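Local coordinates for Vv2_1132 (Vibrio vulnificus CMCP6, PDB 5Y9S), which probably controls transcription as a LysR-type regulator, joining a DNA-binding helix-turn-helix domain to a substrate-binding-like regulatory domain in a tetramer, at residues L117-L130 against H290-D302. Residues are numbered along the deposited sequence; the frame is centred on the assembly and turned at random.
Sequences LFLQSAEALSHLNL and HRAAVDQFWQEID
Phe297 is the bump and Phe118, Leu125, Leu128 and Leu130 form the hollow where the C-terminal helix 292-300 of the LysR regulatory domain, a periplasmic-binding-protein-like α/β fold, lies against the connection from helix 114-120 to strand 129-134. It is a worked example of shape matching, one aromatic side chain filling a hollow lined by leucines and a second phenylalanine. With CG anti to the backbone N (chi1 -166°), the Phe297 ring leans off its helix into the hollow. Its CZ corner meets CE1 of Phe118 at 3.3 Å, the two ring planes being 79° apart. CD2 of Leu125 lies 3.7 Å from CD2 of Phe297, and CD2 of Leu130 is 3.6 Å from Phe297 CE2; both methyls approach the ring obliquely. Leu128 CD1 comes to the ring edge nearer the helix backbone, while its other methyl, CD2, rests 3.6 Å from Ala293 CB. Leu153 and Phe155 of strand 153-157 also touch Phe297, adding to the hollow. Phe118 also packs on Met241, and Leu130 on Phe230, of a second subunit, whose strand extends the sheet at Leu130. Toward the helix's last turn, the side chains of Leu117 and Ile301 cross at about a right angle, CD1 of Leu117 lying 3.6 Å from CG2 of Ile301, and Glu300 lays its CG 3.8 Å from Ala124 CB. The outer margin is polar: at the imidazole edge, His127 NE2 points its N-H at Gln296 OE1, a hydrogen bond modelled at 2.4 Å, short enough that its exact length is doubtful.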
# COMPACT_ATOMS: atom_id res chain seq x y z
N LEU D 117 -27.33 -28.22 -19.96
CA LEU D 117 -27.53 -27.52 -21.23
C LEU D 117 -26.47 -27.92 -22.25
O LEU D 117 -26.79 -28.28 -23.38
CB LEU D 117 -27.51 -26.00 -21.00
CG LEU D 117 -28.89 -25.36 -20.94
CD1 LEU D 117 -29.65 -25.68 -22.21
CD2 LEU D 117 -29.65 -25.88 -19.74
N PHE D 118 -25.20 -27.87 -21.84
CA PHE D 118 -24.11 -28.18 -22.77
C PHE D 118 -24.21 -29.61 -23.28
O PHE D 118 -24.05 -29.87 -24.48
CB PHE D 118 -22.75 -27.95 -22.09
CG PHE D 118 -22.54 -26.54 -21.58
CD1 PHE D 118 -23.33 -25.48 -22.01
CD2 PHE D 118 -21.52 -26.27 -20.67
CE1 PHE D 118 -23.11 -24.19 -21.54
CE2 PHE D 118 -21.30 -24.98 -20.20
CZ PHE D 118 -22.10 -23.94 -20.63
N LEU D 119 -24.45 -30.56 -22.38
CA LEU D 119 -24.50 -31.95 -22.79
C LEU D 119 -25.69 -32.22 -23.71
O LEU D 119 -25.57 -32.97 -24.68
CB LEU D 119 -24.55 -32.86 -21.56
CG LEU D 119 -23.20 -33.03 -20.84
CD1 LEU D 119 -23.37 -33.42 -19.38
CD2 LEU D 119 -22.35 -34.05 -21.58
N GLN D 120 -26.83 -31.58 -23.44
CA GLN D 120 -28.00 -31.84 -24.27
C GLN D 120 -27.83 -31.36 -25.70
O GLN D 120 -28.68 -31.67 -26.53
CB GLN D 120 -29.24 -31.18 -23.66
CG GLN D 120 -29.85 -31.97 -22.51
CD GLN D 120 -31.12 -31.32 -21.97
OE1 GLN D 120 -31.25 -30.09 -21.96
NE2 GLN D 120 -32.06 -32.15 -21.52
N SER D 121 -26.77 -30.61 -26.00
CA SER D 121 -26.50 -30.11 -27.34
C SER D 121 -25.09 -30.44 -27.74
O SER D 121 -24.41 -29.65 -28.41
CB SER D 121 -26.73 -28.60 -27.41
OG SER D 121 -27.91 -28.24 -26.72
N ALA D 122 -24.62 -31.61 -27.32
CA ALA D 122 -23.22 -31.97 -27.47
C ALA D 122 -22.77 -31.85 -28.92
O ALA D 122 -21.95 -30.99 -29.24
CB ALA D 122 -22.98 -33.39 -26.95
N GLU D 123 -23.32 -32.69 -29.81
CA GLU D 123 -22.84 -32.71 -31.19
C GLU D 123 -23.00 -31.35 -31.86
O GLU D 123 -22.20 -30.98 -32.72
CB GLU D 123 -23.57 -33.80 -31.98
CG GLU D 123 -22.74 -35.07 -32.24
CD GLU D 123 -23.56 -36.20 -32.85
OE1 GLU D 123 -24.56 -36.65 -32.23
OE2 GLU D 123 -23.21 -36.66 -33.97
N ALA D 124 -24.01 -30.57 -31.46
CA ALA D 124 -24.14 -29.21 -31.97
C ALA D 124 -23.02 -28.31 -31.44
O ALA D 124 -22.42 -27.54 -32.20
CB ALA D 124 -25.51 -28.63 -31.63
N LEU D 125 -22.73 -28.40 -30.14
CA LEU D 125 -21.75 -27.53 -29.49
C LEU D 125 -20.38 -28.17 -29.32
O LEU D 125 -19.46 -27.50 -28.82
CB LEU D 125 -22.26 -27.11 -28.10
CG LEU D 125 -23.63 -26.43 -27.94
CD1 LEU D 125 -24.01 -26.41 -26.47
CD2 LEU D 125 -23.61 -25.02 -28.51
N SER D 126 -20.20 -29.43 -29.72
CA SER D 126 -18.95 -30.13 -29.44
C SER D 126 -17.75 -29.37 -29.98
O SER D 126 -16.67 -29.42 -29.38
CB SER D 126 -19.02 -31.54 -30.05
OG SER D 126 -17.74 -31.97 -30.50
N HIS D 127 -17.92 -28.65 -31.09
CA HIS D 127 -16.82 -27.97 -31.76
C HIS D 127 -16.45 -26.64 -31.11
O HIS D 127 -15.43 -26.05 -31.49
CB HIS D 127 -17.18 -27.74 -33.23
CG HIS D 127 -18.25 -26.72 -33.44
ND1 HIS D 127 -19.56 -26.93 -33.09
CD2 HIS D 127 -18.19 -25.46 -33.93
CE1 HIS D 127 -20.27 -25.85 -33.37
NE2 HIS D 127 -19.46 -24.94 -33.88
N LEU D 128 -17.24 -26.14 -30.17
CA LEU D 128 -16.92 -24.91 -29.45
C LEU D 128 -16.12 -25.23 -28.20
O LEU D 128 -16.08 -26.37 -27.73
CB LEU D 128 -18.19 -24.16 -29.06
CG LEU D 128 -19.14 -23.83 -30.21
CD1 LEU D 128 -20.44 -23.29 -29.66
CD2 LEU D 128 -18.48 -22.83 -31.16
N ASN D 129 -15.46 -24.21 -27.67
CA ASN D 129 -14.74 -24.32 -26.41
C ASN D 129 -15.45 -23.42 -25.39
O ASN D 129 -15.48 -22.20 -25.55
CB ASN D 129 -13.27 -23.93 -26.58
CG ASN D 129 -12.52 -23.97 -25.27
OD1 ASN D 129 -12.85 -24.75 -24.37
ND2 ASN D 129 -11.49 -23.13 -25.15
N LEU D 130 -16.01 -24.03 -24.35
CA LEU D 130 -16.85 -23.32 -23.39
C LEU D 130 -16.04 -22.95 -22.15
O LEU D 130 -15.42 -23.82 -21.52
CB LEU D 130 -18.05 -24.18 -23.00
CG LEU D 130 -18.80 -24.64 -24.25
CD1 LEU D 130 -19.82 -25.71 -23.91
CD2 LEU D 130 -19.47 -23.46 -24.90
N HIS D 290 -21.13 -10.04 -32.54
CA HIS D 290 -21.46 -10.99 -33.59
C HIS D 290 -20.26 -11.90 -33.82
O HIS D 290 -19.53 -11.76 -34.80
CB HIS D 290 -21.88 -10.26 -34.88
CG HIS D 290 -22.88 -9.16 -34.66
ND1 HIS D 290 -22.52 -7.85 -34.45
CD2 HIS D 290 -24.24 -9.19 -34.58
CE1 HIS D 290 -23.60 -7.12 -34.27
NE2 HIS D 290 -24.66 -7.91 -34.34
N ARG D 291 -20.05 -12.83 -32.89
CA ARG D 291 -19.10 -13.92 -33.10
C ARG D 291 -19.90 -15.16 -33.45
O ARG D 291 -20.92 -15.45 -32.83
CB ARG D 291 -18.25 -14.15 -31.85
CG ARG D 291 -17.64 -12.86 -31.25
CD ARG D 291 -16.67 -13.15 -30.09
NE ARG D 291 -16.04 -14.45 -30.28
CZ ARG D 291 -15.96 -15.40 -29.37
NH1 ARG D 291 -16.45 -15.22 -28.14
NH2 ARG D 291 -15.38 -16.55 -29.68
N ALA D 292 -19.43 -15.89 -34.47
CA ALA D 292 -20.19 -17.05 -34.92
C ALA D 292 -20.24 -18.14 -33.85
O ALA D 292 -21.22 -18.89 -33.78
CB ALA D 292 -19.60 -17.60 -36.21
N ALA D 293 -19.20 -18.24 -33.01
CA ALA D 293 -19.26 -19.19 -31.91
C ALA D 293 -20.38 -18.82 -30.94
O ALA D 293 -21.14 -19.68 -30.49
CB ALA D 293 -17.91 -19.25 -31.19
N VAL D 294 -20.53 -17.53 -30.65
CA VAL D 294 -21.60 -17.10 -29.75
C VAL D 294 -22.97 -17.33 -30.40
O VAL D 294 -23.90 -17.83 -29.75
CB VAL D 294 -21.39 -15.64 -29.34
CG1 VAL D 294 -22.48 -15.20 -28.38
CG2 VAL D 294 -20.04 -15.48 -28.72
N ASP D 295 -23.11 -17.01 -31.68
CA ASP D 295 -24.38 -17.24 -32.36
C ASP D 295 -24.71 -18.73 -32.40
O ASP D 295 -25.83 -19.14 -32.06
CB ASP D 295 -24.36 -16.64 -33.76
CG ASP D 295 -25.03 -15.29 -33.82
OD1 ASP D 295 -26.24 -15.21 -33.46
OD2 ASP D 295 -24.36 -14.30 -34.19
N GLN D 296 -23.75 -19.57 -32.79
CA GLN D 296 -24.02 -21.00 -32.83
C GLN D 296 -24.53 -21.48 -31.47
O GLN D 296 -25.47 -22.28 -31.40
CB GLN D 296 -22.78 -21.79 -33.24
CG GLN D 296 -22.41 -21.68 -34.70
CD GLN D 296 -21.09 -22.36 -35.00
OE1 GLN D 296 -20.35 -22.74 -34.09
NE2 GLN D 296 -20.77 -22.52 -36.28
N PHE D 297 -23.93 -20.98 -30.39
CA PHE D 297 -24.41 -21.31 -29.05
C PHE D 297 -25.81 -20.77 -28.82
O PHE D 297 -26.70 -21.50 -28.36
CB PHE D 297 -23.46 -20.76 -28.00
CG PHE D 297 -23.67 -21.34 -26.63
CD1 PHE D 297 -24.74 -20.93 -25.85
CD2 PHE D 297 -22.82 -22.31 -26.13
CE1 PHE D 297 -24.94 -21.46 -24.59
CE2 PHE D 297 -23.02 -22.84 -24.87
CZ PHE D 297 -24.08 -22.42 -24.11
N TRP D 298 -26.02 -19.49 -29.11
CA TRP D 298 -27.30 -18.85 -28.82
C TRP D 298 -28.43 -19.50 -29.62
O TRP D 298 -29.50 -19.80 -29.07
CB TRP D 298 -27.21 -17.36 -29.11
CG TRP D 298 -28.46 -16.60 -28.86
CD1 TRP D 298 -29.54 -16.51 -29.69
CD2 TRP D 298 -28.78 -15.82 -27.70
NE1 TRP D 298 -30.51 -15.72 -29.12
CE2 TRP D 298 -30.06 -15.28 -27.90
CE3 TRP D 298 -28.09 -15.51 -26.52
CZ2 TRP D 298 -30.69 -14.45 -26.96
CZ3 TRP D 298 -28.71 -14.68 -25.59
CH2 TRP D 298 -30.00 -14.17 -25.81
N GLN D 299 -28.21 -19.73 -30.92
CA GLN D 299 -29.25 -20.32 -31.75
C GLN D 299 -29.61 -21.73 -31.31
O GLN D 299 -30.66 -22.25 -31.71
CB GLN D 299 -28.81 -20.33 -33.22
CG GLN D 299 -29.43 -19.22 -34.06
CD GLN D 299 -28.64 -17.91 -34.01
OE1 GLN D 299 -27.50 -17.87 -33.56
NE2 GLN D 299 -29.26 -16.83 -34.48
N GLU D 300 -28.78 -22.36 -30.49
CA GLU D 300 -29.10 -23.71 -30.04
C GLU D 300 -30.01 -23.73 -28.81
O GLU D 300 -30.79 -24.68 -28.64
CB GLU D 300 -27.80 -24.48 -29.78
CG GLU D 300 -27.86 -25.96 -30.18
CD GLU D 300 -28.82 -26.74 -29.33
OE1 GLU D 300 -28.75 -26.60 -28.09
OE2 GLU D 300 -29.65 -27.48 -29.88
N ILE D 301 -29.96 -22.70 -27.96
CA ILE D 301 -30.82 -22.62 -26.77
C ILE D 301 -31.96 -21.66 -27.10
O ILE D 301 -31.90 -20.46 -26.81
CB ILE D 301 -30.04 -22.20 -25.52
CG1 ILE D 301 -29.04 -21.10 -25.85
CG2 ILE D 301 -29.30 -23.37 -24.89
CD1 ILE D 301 -28.32 -20.59 -24.63
N ASP D 302 -33.01 -22.18 -27.72
CA ASP D 302 -34.23 -21.39 -28.01
C ASP D 302 -35.39 -22.31 -28.39
O ASP D 302 -36.53 -21.87 -28.52
CB ASP D 302 -33.97 -20.37 -29.12
CG ASP D 302 -33.95 -18.93 -28.61
OD1 ASP D 302 -34.31 -18.71 -27.43
OD2 ASP D 302 -33.57 -18.02 -29.37